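Local coordinates for mandelate racemase/muconate lactonizing protein (PDB 3QLD) that is of unknown function but belongs to the enolase superfamily, joining an N-terminal domain to a TIM-barrel-like C-terminal domain, at residues Arg105-Ala109 and Pro271-Gly276; Arg166-Leu170 and Tyr320-Leu324; Arg240-Asp246 and Ala264-Lys270; Thr280-Leu284 and Leu315-Arg319. One frame throughout, in Å; residues are numbered along the deposited sequence.

Contact 1 of 4, residues Arg105-Ala109 and Pro271-Gly276. With SO4 (sulfate ion), chain C; SO4 (sulfate ion), chain D.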
loop_
_atom_site.group_PDB
_atom_site.type_symbol
_atom_site.label_atom_id
_atom_site.label_comp_id
_atom_site.label_asym_id
_atom_site.label_seq_id
_atom_site.Cartn_x
_atom_site.Cartn_y
_atom_site.Cartn_z
ATOM N N ARG A 105 -2.243 6.861 1.805
ATOM C CA ARG A 105 -2.428 7.742 2.962
ATOM C C ARG A 105 -1.706 9.080 2.865
ATOM O O ARG A 105 -2.205 10.061 3.431
ATOM C CB ARG A 105 -2.069 7.028 4.247
ATOM C CG ARG A 105 -3.180 6.053 4.596
ATOM C CD ARG A 105 -2.842 5.349 5.945
ATOM N NE ARG A 105 -3.892 4.383 6.329
ATOM C CZ ARG A 105 -4.780 4.571 7.315
ATOM N NH1 ARG A 105 -4.738 5.662 8.107
ATOM N NH2 ARG A 105 -5.698 3.631 7.544
HETATM N N MSE A 106 -0.564 9.142 2.166
HETATM C CA MSE A 106 0.111 10.434 2.023
HETATM C C MSE A 106 -0.659 11.407 1.109
HETATM O O MSE A 106 -0.659 12.641 1.354
HETATM C CB MSE A 106 1.566 10.258 1.558
HETATM C CG MSE A 106 2.438 9.524 2.594
HETATM SE SE MSE A 106 4.076 8.984 1.710
HETATM C CE MSE A 106 5.011 8.184 3.208
ATOM N N SER A 107 -1.305 10.862 0.078
ATOM C CA SER A 107 -2.192 11.653 -0.821
ATOM C C SER A 107 -3.461 12.086 -0.075
ATOM O O SER A 107 -3.848 13.286 -0.114
ATOM C CB SER A 107 -2.545 10.846 -2.093
ATOM O OG SER A 107 -1.406 10.924 -2.887
ATOM N N VAL A 108 -4.045 11.155 0.668
ATOM C CA VAL A 108 -5.222 11.451 1.465
ATOM C C VAL A 108 -4.886 12.555 2.471
ATOM O O VAL A 108 -5.658 13.524 2.640
ATOM C CB VAL A 108 -5.751 10.159 2.181
ATOM C CG1 VAL A 108 -6.696 10.521 3.327
ATOM C CG2 VAL A 108 -6.544 9.273 1.175
ATOM N N ALA A 109 -3.751 12.405 3.127
ATOM C CA ALA A 109 -3.304 13.346 4.156
ATOM C C ALA A 109 -3.138 14.754 3.575
ATOM O O ALA A 109 -3.355 15.784 4.284
ATOM C CB ALA A 109 -1.974 12.909 4.655
ATOM N N PRO A 271 2.642 12.699 10.233
ATOM C CA PRO A 271 1.214 12.859 9.983
ATOM C C PRO A 271 0.851 12.477 8.559
ATOM O O PRO A 271 -0.183 11.879 8.334
ATOM C CB PRO A 271 0.969 14.366 10.307
ATOM C CG PRO A 271 2.076 14.663 11.307
ATOM C CD PRO A 271 3.255 13.874 10.900
ATOM N N GLY A 272 1.714 12.790 7.596
ATOM C CA GLY A 272 1.406 12.456 6.194
ATOM C C GLY A 272 1.383 10.945 5.990
ATOM O O GLY A 272 0.493 10.405 5.353
ATOM N N ARG A 273 2.329 10.237 6.593
ATOM C CA ARG A 273 2.413 8.759 6.393
ATOM C C ARG A 273 1.140 8.139 7.004
ATOM O O ARG A 273 0.610 7.140 6.536
ATOM C CB ARG A 273 3.691 8.241 7.116
ATOM C CG ARG A 273 4.052 6.745 6.845
ATOM C CD ARG A 273 5.250 6.181 7.777
ATOM N NE ARG A 273 4.744 5.838 9.128
ATOM C CZ ARG A 273 5.104 6.442 10.263
ATOM N NH1 ARG A 273 6.021 7.402 10.263
ATOM N NH2 ARG A 273 4.549 6.047 11.424
ATOM N N LEU A 274 0.634 8.743 8.076
ATOM C CA LEU A 274 -0.524 8.162 8.791
ATOM C C LEU A 274 -1.873 8.493 8.202
ATOM O O LEU A 274 -2.865 7.867 8.539
ATOM C CB LEU A 274 -0.448 8.495 10.303
ATOM C CG LEU A 274 0.705 7.817 11.014
ATOM C CD1 LEU A 274 0.858 8.467 12.407
ATOM C CD2 LEU A 274 0.328 6.318 11.119
ATOM N N GLY A 275 -1.924 9.485 7.284
ATOM C CA GLY A 275 -3.205 9.905 6.746
ATOM C C GLY A 275 -3.730 11.265 7.225
ATOM O O GLY A 275 -4.896 11.638 6.896
ATOM N N GLY A 276 -2.896 12.021 7.928
ATOM C CA GLY A 276 -3.280 13.395 8.251
ATOM C C GLY A 276 -3.330 13.667 9.742
ATOM O O GLY A 276 -2.868 12.853 10.581
HETATM S S SO4 C . -6.925 3.563 10.438
HETATM O O1 SO4 C . -7.424 3.550 9.065
HETATM O O2 SO4 C . -5.814 4.502 10.545
HETATM O O3 SO4 C . -7.950 4.053 11.357
HETATM O O4 SO4 C . -6.549 2.188 10.778
HETATM S S SO4 D . -6.351 1.091 4.234
HETATM O O1 SO4 D . -5.487 0.068 3.635
HETATM O O2 SO4 D . -7.378 1.547 3.303
HETATM O O3 SO4 D . -7.054 0.513 5.373
HETATM O O4 SO4 D . -5.548 2.232 4.687
#
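A109 and M106 of helix 105-123, in the N-terminal domain, rest on P271-G276, a short helical turn of the barrel domain that ends in a Schellman motif. The domain seam can be read residue by residue. At P271 the contact is light, its carbonyl oxygen merely facing the methyl of A109. G272 has no side chain, so the helix comes in close enough for G272 O to take a CA-H contact from M106 CA at 3.4 Å. R273 contributes its aliphatic stem: its CG lies 4.0 Å from CE of M106, a selenomethionine whose extended chain reaches over it, while the guanidinium turns away to a salt bridge with D246. L274 packs its side chain on V269, but its carbonyl serves R105. The R105 chain, stretched out from CG to NE, brings NH1 to L274 O at 2.9 Å (154° at the hydrogen). That oxygen lies in the guanidinium plane, whereas the donor stands 30° off the carbonyl plane. The same guanidinium gathers two sulfate ions, with NE and NH2 both bonding O4 of the sulfate of chain D; the approach of NH2 to O1 of the chain C sulfate is too short to be trusted. G275 takes a positive phi of 107°, and its CA directs a hydrogen at R105 O from 3.5 Å. The motif closes when G276 N bonds P271 O at 2.7 Å, leaving G276 as N-cap of helix 277-289. Against this last amide sits A109 again, its CB 3.5 Å from G276 N.

Contact 2 of 4, residues Arg166-Leu170 and Tyr320-Leu324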
loop_
_atom_site.group_PDB
_atom_site.type_symbol
_atom_site.label_atom_id
_atom_site.label_comp_id
_atom_site.label_asym_id
_atom_site.label_seq_id
_atom_site.Cartn_x
_atom_site.Cartn_y
_atom_site.Cartn_z
ATOM N N ARG A 166 19.641 18.089 20.621
ATOM C CA ARG A 166 19.388 17.512 21.936
ATOM C C ARG A 166 19.327 15.975 21.868
ATOM O O ARG A 166 19.115 15.288 22.880
ATOM C CB ARG A 166 18.113 18.110 22.518
ATOM C CG ARG A 166 18.263 19.647 22.814
ATOM C CD ARG A 166 19.373 19.946 23.879
ATOM N NE ARG A 166 19.143 21.285 24.462
ATOM C CZ ARG A 166 17.999 21.658 25.050
ATOM N NH1 ARG A 166 16.999 20.801 25.156
ATOM N NH2 ARG A 166 17.838 22.882 25.541
ATOM N N ARG A 167 19.534 15.447 20.665
ATOM C CA ARG A 167 19.606 13.978 20.455
ATOM C C ARG A 167 20.515 13.739 19.315
ATOM O O ARG A 167 20.520 14.532 18.344
ATOM C CB ARG A 167 18.229 13.408 20.141
ATOM C CG ARG A 167 18.140 11.858 20.238
ATOM C CD ARG A 167 16.727 11.287 20.024
ATOM N NE ARG A 167 16.227 11.608 18.673
ATOM C CZ ARG A 167 14.925 11.687 18.400
ATOM N NH1 ARG A 167 14.038 11.378 19.325
ATOM N NH2 ARG A 167 14.492 12.006 17.182
ATOM N N VAL A 168 21.260 12.641 19.354
ATOM C CA VAL A 168 21.806 12.175 18.085
ATOM C C VAL A 168 21.210 10.811 17.719
ATOM O O VAL A 168 21.044 9.956 18.621
ATOM C CB VAL A 168 23.377 12.068 18.041
ATOM C CG1 VAL A 168 24.014 13.487 18.127
ATOM C CG2 VAL A 168 23.927 11.096 19.106
ATOM N N LYS A 169 20.963 10.589 16.415
ATOM C CA LYS A 169 20.476 9.247 15.941
ATOM C C LYS A 169 21.509 8.710 14.981
ATOM O O LYS A 169 21.773 9.286 13.893
ATOM C CB LYS A 169 19.081 9.335 15.301
ATOM C CG LYS A 169 18.495 7.962 14.796
ATOM C CD LYS A 169 17.011 8.060 14.501
ATOM C CE LYS A 169 16.655 9.205 13.526
ATOM N NZ LYS A 169 15.520 8.890 12.573
ATOM N N LEU A 170 22.149 7.630 15.379
ATOM C CA LEU A 170 23.181 7.034 14.635
ATOM C C LEU A 170 22.663 5.939 13.685
ATOM O O LEU A 170 21.961 5.017 14.118
ATOM C CB LEU A 170 24.124 6.329 15.596
ATOM C CG LEU A 170 24.664 7.188 16.745
ATOM C CD1 LEU A 170 25.821 6.367 17.286
ATOM C CD2 LEU A 170 25.196 8.501 16.120
ATOM N N TYR A 320 9.648 12.676 22.908
ATOM C CA TYR A 320 11.034 12.775 22.467
ATOM C C TYR A 320 11.153 13.854 21.373
ATOM O O TYR A 320 10.121 14.373 20.846
ATOM C CB TYR A 320 11.579 11.432 21.949
ATOM C CG TYR A 320 11.484 10.260 22.945
ATOM C CD1 TYR A 320 11.561 10.469 24.339
ATOM C CD2 TYR A 320 11.354 8.927 22.480
ATOM C CE1 TYR A 320 11.492 9.386 25.256
ATOM C CE2 TYR A 320 11.292 7.846 23.380
ATOM C CZ TYR A 320 11.365 8.084 24.763
ATOM O OH TYR A 320 11.300 7.008 25.639
ATOM N N ALA A 321 12.410 14.163 21.091
ATOM C CA ALA A 321 12.859 15.174 20.156
ATOM C C ALA A 321 12.381 14.809 18.766
ATOM O O ALA A 321 12.249 13.604 18.429
ATOM C CB ALA A 321 14.395 15.216 20.137
ATOM N N THR A 322 12.170 15.864 17.970
ATOM C CA THR A 322 11.855 15.746 16.536
ATOM C C THR A 322 13.076 15.670 15.643
ATOM O O THR A 322 14.173 16.162 15.991
ATOM C CB THR A 322 10.815 16.834 16.083
ATOM O OG1 THR A 322 10.459 16.622 14.690
ATOM C CG2 THR A 322 11.397 18.305 16.272
ATOM N N ASP A 323 12.956 14.948 14.515
ATOM C CA ASP A 323 13.970 15.007 13.495
ATOM C C ASP A 323 13.830 16.283 12.601
ATOM O O ASP A 323 14.602 16.446 11.692
ATOM C CB ASP A 323 13.903 13.763 12.573
ATOM C CG ASP A 323 14.608 12.512 13.160
ATOM O OD1 ASP A 323 15.208 12.571 14.267
ATOM O OD2 ASP A 323 14.563 11.454 12.478
ATOM N N LEU A 324 12.788 17.088 12.792
ATOM C CA LEU A 324 12.483 18.209 11.882
ATOM C C LEU A 324 13.342 19.361 12.359
ATOM O O LEU A 324 13.076 19.881 13.415
ATOM C CB LEU A 324 11.012 18.617 11.996
ATOM C CG LEU A 324 9.991 17.575 11.460
ATOM C CD1 LEU A 324 8.588 17.986 11.812
ATOM C CD2 LEU A 324 10.121 17.465 9.926
#
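D323 sets its carboxylate between R167 and K169, two basic side chains that strand 167-171 sends into the barrel interior, and this salt-bridge network is the tight part of the contact. K169 NZ meets D323 OD2 at 2.7 Å on the syn lone pair. R167 NH2 reaches the other oxygen, D323 OD1, at 3.1 Å; the carboxylate stands nearly upright to the guanidinium, their planes 84° apart, so the nitrogen comes from above the carboxylate although OD1 lies in the guanidinium plane. A bend at chi3 (62°) turns the R167 head into place, and the A321 methyl then lies over one of its faces, CB sitting 3.9 Å above the plane and over its centre. Q218 and the ring of W295, in a cation-pi contact, hold the same head from outside the two segments. Next to D323, T322 OG1 accepts from L324 N in an ST turn and is also hydrogen-bonded to V296 O of a barrel strand. Toward Y320 the packing thins: its CB touches R167 NH1 at 3.6 Å, but the ring of Y320, a partly exposed residue, does not pack on the guanidinium, and exposed R166 contributes nothing. With each carboxylate oxygen gripped by a different cation, and K169 also paired with E221, the chemistry implies a carboxylate probably held against rotation and a loop tied to strand 167-171 by charge.

Contact 3 of 4, residues Arg240-Asp246 and Ala264-Lys270; sequences RTPVCLD and ARVLNVK
C244 bridges V266 and L245 bridges L267 in parallel register; the axes of the two short strands approach to 4.7 Å, with 28° between their directions. L245 N bonds V266 O at 3.1 Å, and N268 N returns the pairing to L245 O at 3.0 Å. At the strand entrance V243 O is gripped twice, by the successive amides of R265 and V266, the former in the carbonyl plane. Side chains then sort to the two faces of the sheet. On that of C244 and V266, C244 SG lies 3.7 Å from V266 CG1 and also reaches the N268 CB, with W295 of the next strand close by. On the face of L245, its CG packs 3.7 Å from A264 CB. Helix 252-261 covers this side, completing the beta-alpha-beta crossover of the barrel, strand 243-245 to helix to strand 266-269. At the C-terminal end D246 and N268 stack side by side, carboxylate and amide planes 25° apart, while N268 ND2 turns to E221. The extended K270 chain brings NZ to D246 OD2 at 3.1 Å, on the syn side but 28° out of the carboxylate plane; G298 O also holds this amine, and Y56 and R273 hold OD1. At the other end R265 NH1 bonds R240 O only weakly and has L239 O as its stronger partner.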
loop_
_atom_site.group_PDB
_atom_site.type_symbol
_atom_site.label_atom_id
_atom_site.label_comp_id
_atom_site.label_asym_id
_atom_site.label_seq_id
_atom_site.Cartn_x
_atom_site.Cartn_y
_atom_site.Cartn_z
ATOM N N ARG A 240 15.937 -5.036 26.111
ATOM C CA ARG A 240 15.567 -4.024 27.103
ATOM C C ARG A 240 15.354 -2.641 26.449
ATOM O O ARG A 240 14.508 -1.829 26.905
ATOM C CB ARG A 240 16.612 -3.923 28.242
ATOM C CG ARG A 240 16.933 -5.286 28.920
ATOM C CD ARG A 240 15.690 -5.965 29.607
ATOM N NE ARG A 240 14.727 -6.667 28.747
ATOM C CZ ARG A 240 14.825 -7.938 28.321
ATOM N NH1 ARG A 240 15.872 -8.705 28.657
ATOM N NH2 ARG A 240 13.881 -8.437 27.529
ATOM N N THR A 241 16.113 -2.383 25.398
ATOM C CA THR A 241 15.965 -1.129 24.592
ATOM C C THR A 241 14.636 -1.116 23.804
ATOM O O THR A 241 14.290 -2.131 23.169
ATOM C CB THR A 241 17.133 -1.039 23.613
ATOM O OG1 THR A 241 18.362 -1.189 24.331
ATOM C CG2 THR A 241 17.138 0.328 22.693
ATOM N N PRO A 242 13.893 0.001 23.814
ATOM C CA PRO A 242 12.671 0.057 23.039
ATOM C C PRO A 242 12.991 -0.052 21.536
ATOM O O PRO A 242 13.993 0.516 21.048
ATOM C CB PRO A 242 12.166 1.479 23.321
ATOM C CG PRO A 242 12.715 1.797 24.688
ATOM C CD PRO A 242 14.098 1.283 24.553
ATOM N N VAL A 243 12.122 -0.793 20.827
ATOM C CA VAL A 243 12.139 -0.727 19.358
ATOM C C VAL A 243 11.219 0.406 18.937
ATOM O O VAL A 243 10.163 0.578 19.502
ATOM C CB VAL A 243 11.631 -2.073 18.735
ATOM C CG1 VAL A 243 11.414 -1.903 17.220
ATOM C CG2 VAL A 243 12.658 -3.151 19.051
ATOM N N CYS A 244 11.627 1.154 17.899
ATOM C CA CYS A 244 10.817 2.210 17.300
ATOM C C CYS A 244 10.439 1.780 15.879
ATOM O O CYS A 244 11.285 1.270 15.165
ATOM C CB CYS A 244 11.664 3.455 17.161
ATOM S SG CYS A 244 10.735 4.832 16.438
ATOM N N LEU A 245 9.168 1.950 15.510
ATOM C CA LEU A 245 8.783 1.669 14.144
ATOM C C LEU A 245 8.417 2.991 13.465
ATOM O O LEU A 245 7.798 3.875 14.081
ATOM C CB LEU A 245 7.599 0.687 14.078
ATOM C CG LEU A 245 7.905 -0.670 14.726
ATOM C CD1 LEU A 245 6.601 -1.556 14.611
ATOM C CD2 LEU A 245 9.066 -1.367 14.098
ATOM N N ASP A 246 8.770 3.079 12.183
ATOM C CA ASP A 246 8.410 4.240 11.339
ATOM C C ASP A 246 7.511 3.592 10.248
ATOM O O ASP A 246 6.304 3.534 10.454
ATOM C CB ASP A 246 9.700 4.919 10.840
ATOM C CG ASP A 246 9.500 5.963 9.756
ATOM O OD1 ASP A 246 8.378 6.315 9.425
ATOM O OD2 ASP A 246 10.524 6.419 9.228
ATOM N N ALA A 264 6.804 -3.343 19.505
ATOM C CA ALA A 264 7.598 -2.106 19.645
ATOM C C ALA A 264 7.069 -1.258 20.785
ATOM O O ALA A 264 5.910 -1.404 21.229
ATOM C CB ALA A 264 7.632 -1.265 18.334
ATOM N N ARG A 265 7.899 -0.318 21.191
ATOM C CA ARG A 265 7.540 0.552 22.309
ATOM C C ARG A 265 7.574 2.046 21.989
ATOM O O ARG A 265 7.187 2.839 22.850
ATOM C CB ARG A 265 8.406 0.244 23.566
ATOM C CG ARG A 265 8.197 -1.153 24.057
ATOM C CD ARG A 265 8.665 -1.329 25.496
ATOM N NE ARG A 265 10.106 -1.495 25.660
ATOM C CZ ARG A 265 10.688 -2.694 25.691
ATOM N NH1 ARG A 265 12.000 -2.817 25.869
ATOM N NH2 ARG A 265 9.922 -3.774 25.538
ATOM N N VAL A 266 8.068 2.431 20.804
ATOM C CA VAL A 266 8.158 3.822 20.384
ATOM C C VAL A 266 7.666 3.979 18.948
ATOM O O VAL A 266 7.971 3.111 18.121
ATOM C CB VAL A 266 9.624 4.318 20.490
ATOM C CG1 VAL A 266 9.820 5.733 19.905
ATOM C CG2 VAL A 266 10.037 4.347 21.958
ATOM N N LEU A 267 6.893 5.048 18.694
ATOM C CA LEU A 267 6.345 5.319 17.353
ATOM C C LEU A 267 6.974 6.581 16.801
ATOM O O LEU A 267 6.946 7.633 17.482
ATOM C CB LEU A 267 4.806 5.426 17.425
ATOM C CG LEU A 267 4.063 5.753 16.100
ATOM C CD1 LEU A 267 4.224 4.578 15.103
ATOM C CD2 LEU A 267 2.574 5.991 16.387
ATOM N N ASN A 268 7.560 6.453 15.605
ATOM C CA ASN A 268 7.918 7.604 14.744
ATOM C C ASN A 268 6.658 8.034 14.020
ATOM O O ASN A 268 6.117 7.301 13.168
ATOM C CB ASN A 268 9.079 7.251 13.803
ATOM C CG ASN A 268 9.478 8.379 12.863
ATOM O OD1 ASN A 268 8.699 9.297 12.624
ATOM N ND2 ASN A 268 10.653 8.277 12.295
ATOM N N VAL A 269 6.153 9.195 14.428
ATOM C CA VAL A 269 4.914 9.744 13.850
ATOM C C VAL A 269 5.252 10.658 12.674
ATOM O O VAL A 269 6.072 11.565 12.817
ATOM C CB VAL A 269 4.142 10.567 14.887
ATOM C CG1 VAL A 269 2.956 11.409 14.209
ATOM C CG2 VAL A 269 3.581 9.591 15.968
ATOM N N LYS A 270 4.637 10.426 11.493
ATOM C CA LYS A 270 4.734 11.444 10.427
ATOM C C LYS A 270 3.283 11.560 9.956
ATOM O O LYS A 270 2.709 10.590 9.507
ATOM C CB LYS A 270 5.674 11.016 9.309
ATOM C CG LYS A 270 7.098 10.735 9.754
ATOM C CD LYS A 270 8.039 10.341 8.611
ATOM C CE LYS A 270 9.356 9.833 9.216
ATOM N NZ LYS A 270 10.339 9.341 8.228
HETATM O O HOH W 1 11.613 -6.499 26.561
#

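Contact 4 of 4, residues Thr280-Leu284 and Leu315-Arg319; sequences TLRAL and LPLMR. With SO4 (sulfate ion), chain C.
L284 projects from helix 277-289, one of the barrel's helices, onto the type I beta turn that runs from L315 to M318. Its side chain can be followed outward. CB and CG form a stalk that approaches no atom of L315-R319 closer than 4.2 Å, and with CG anti to the carbonyl carbon (chi1 -69°) the fork is carried to the turn. There the branches part. CD1 lodges against L315, 3.6 Å from its CD1 and equally near its CB, and has the CE of M318 (a selenomethionine) 4.1 Å away. CD2 of L284 touches both L317 CD2 and the M318 selenium, each at 4.1 Å, from different sides, the L284 and L317 side chains running antiparallel as they pass. L317 CD2 also comes 3.7 Å from the L284 carbonyl oxygen, so backbone joins the packing. One turn back along the helix, L281 crosses L315 at about a right angle, their CD2 atoms 3.8 Å apart. No hydrogen bond spans the two segments; the turn keeps its own shape with M318 N bonded to L315 O at 3.1 Å. Behind them V269 and A294 of two barrel strands back M318 and L284. Between L281 and L284, R282 takes no part in the packing and instead has its NH2 bonded to O3 of the chain C sulfate at 2.5 Å.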
loop_
_atom_site.group_PDB
_atom_site.type_symbol
_atom_site.label_atom_id
_atom_site.label_comp_id
_atom_site.label_asym_id
_atom_site.label_seq_id
_atom_site.Cartn_x
_atom_site.Cartn_y
_atom_site.Cartn_z
ATOM N N THR A 280 -3.289 11.094 13.009
ATOM C CA THR A 280 -2.240 11.295 13.955
ATOM C C THR A 280 -2.812 11.356 15.406
ATOM O O THR A 280 -2.281 10.714 16.322
ATOM C CB THR A 280 -1.488 12.575 13.675
ATOM O OG1 THR A 280 -0.881 12.460 12.387
ATOM C CG2 THR A 280 -0.367 12.805 14.722
ATOM N N LEU A 281 -3.873 12.123 15.605
ATOM C CA LEU A 281 -4.520 12.171 16.970
ATOM C C LEU A 281 -5.004 10.785 17.399
ATOM O O LEU A 281 -4.820 10.425 18.567
ATOM C CB LEU A 281 -5.699 13.174 17.010
ATOM C CG LEU A 281 -5.214 14.615 16.784
ATOM C CD1 LEU A 281 -6.380 15.608 16.581
ATOM C CD2 LEU A 281 -4.278 15.050 17.868
ATOM N N ARG A 282 -5.654 10.039 16.493
ATOM C CA ARG A 282 -6.046 8.642 16.789
ATOM C C ARG A 282 -4.892 7.706 17.115
ATOM O O ARG A 282 -5.021 6.885 18.038
ATOM C CB ARG A 282 -6.911 8.013 15.715
ATOM C CG ARG A 282 -8.271 8.677 15.587
ATOM C CD ARG A 282 -9.188 8.016 14.595
ATOM N NE ARG A 282 -8.717 8.178 13.210
ATOM C CZ ARG A 282 -8.259 7.164 12.484
ATOM N NH1 ARG A 282 -7.832 7.362 11.240
ATOM N NH2 ARG A 282 -8.260 5.935 13.004
ATOM N N ALA A 283 -3.770 7.830 16.395
ATOM C CA ALA A 283 -2.551 7.074 16.708
ATOM C C ALA A 283 -1.976 7.411 18.078
ATOM O O ALA A 283 -1.470 6.526 18.793
ATOM C CB ALA A 283 -1.433 7.305 15.644
ATOM N N LEU A 284 -1.998 8.693 18.445
ATOM C CA LEU A 284 -1.449 9.071 19.736
ATOM C C LEU A 284 -2.319 8.518 20.899
ATOM O O LEU A 284 -1.789 8.172 21.947
ATOM C CB LEU A 284 -1.321 10.589 19.845
ATOM C CG LEU A 284 -0.267 11.221 18.946
ATOM C CD1 LEU A 284 -0.079 12.722 19.229
ATOM C CD2 LEU A 284 1.076 10.473 19.049
ATOM N N LEU A 315 2.032 18.020 20.244
ATOM C CA LEU A 315 0.992 17.252 20.909
ATOM C C LEU A 315 1.526 16.570 22.190
ATOM O O LEU A 315 2.745 16.333 22.314
ATOM C CB LEU A 315 0.294 16.275 19.951
ATOM C CG LEU A 315 -0.354 16.968 18.749
ATOM C CD1 LEU A 315 -0.504 15.940 17.600
ATOM C CD2 LEU A 315 -1.748 17.647 19.097
ATOM N N PRO A 316 0.623 16.313 23.175
ATOM C CA PRO A 316 1.125 15.942 24.492
ATOM C C PRO A 316 2.025 14.715 24.537
ATOM O O PRO A 316 3.044 14.781 25.211
ATOM C CB PRO A 316 -0.152 15.708 25.325
ATOM C CG PRO A 316 -1.158 16.557 24.732
ATOM C CD PRO A 316 -0.847 16.501 23.208
ATOM N N LEU A 317 1.689 13.631 23.819
ATOM C CA LEU A 317 2.514 12.396 23.898
ATOM C C LEU A 317 3.839 12.439 23.140
ATOM O O LEU A 317 4.671 11.496 23.228
ATOM C CB LEU A 317 1.706 11.153 23.515
ATOM C CG LEU A 317 2.372 9.760 23.675
ATOM C CD1 LEU A 317 2.226 9.147 25.106
ATOM C CD2 LEU A 317 1.762 8.808 22.688
HETATM N N MSE A 318 4.065 13.512 22.389
HETATM C CA MSE A 318 5.297 13.664 21.647
HETATM C C MSE A 318 6.441 13.960 22.565
HETATM O O MSE A 318 6.958 15.078 22.554
HETATM C CB MSE A 318 5.167 14.765 20.600
HETATM C CG MSE A 318 4.018 14.515 19.686
HETATM SE SE MSE A 318 4.396 12.892 18.582
HETATM C CE MSE A 318 3.302 13.530 17.068
ATOM N N ARG A 319 6.872 12.943 23.308
ATOM C CA ARG A 319 7.796 13.095 24.449
ATOM C C ARG A 319 9.282 13.164 24.093
ATOM O O ARG A 319 10.110 13.656 24.889
ATOM C CB ARG A 319 7.557 11.959 25.479
ATOM C CG ARG A 319 6.299 12.131 26.429
ATOM C CD ARG A 319 6.408 13.383 27.335
ATOM N NE ARG A 319 7.437 13.244 28.381
ATOM C CZ ARG A 319 8.131 14.250 28.927
ATOM N NH1 ARG A 319 7.935 15.508 28.527
ATOM N NH2 ARG A 319 9.038 13.987 29.875
HETATM S S SO4 C . -6.925 3.563 10.438
HETATM O O1 SO4 C . -7.424 3.550 9.065
HETATM O O2 SO4 C . -5.814 4.502 10.545
HETATM O O3 SO4 C . -7.950 4.053 11.357
HETATM O O4 SO4 C . -6.549 2.188 10.778
#

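All four contacts are largely buried, yet their chemistry follows their place. Contact 1 alone joins the N-terminal domain to the barrel domain, through close packing on glycine backbone and a bond from R105 to a carbonyl; contacts 2, 3 and 4 lie within the barrel domain. Contact 3 is sheet pairing, contact 2 ties a loop to another strand of that sheet by charge, and contact 4 is apolar packing of a helix on the preceding part of the same loop. R273 links contact 1 to D246 and N268 of contact 3, while V269 of contact 3 packs on M318 and T280 of contact 4. Contacts 1 and 4 share the chain C sulfate, bound by R105 and R282.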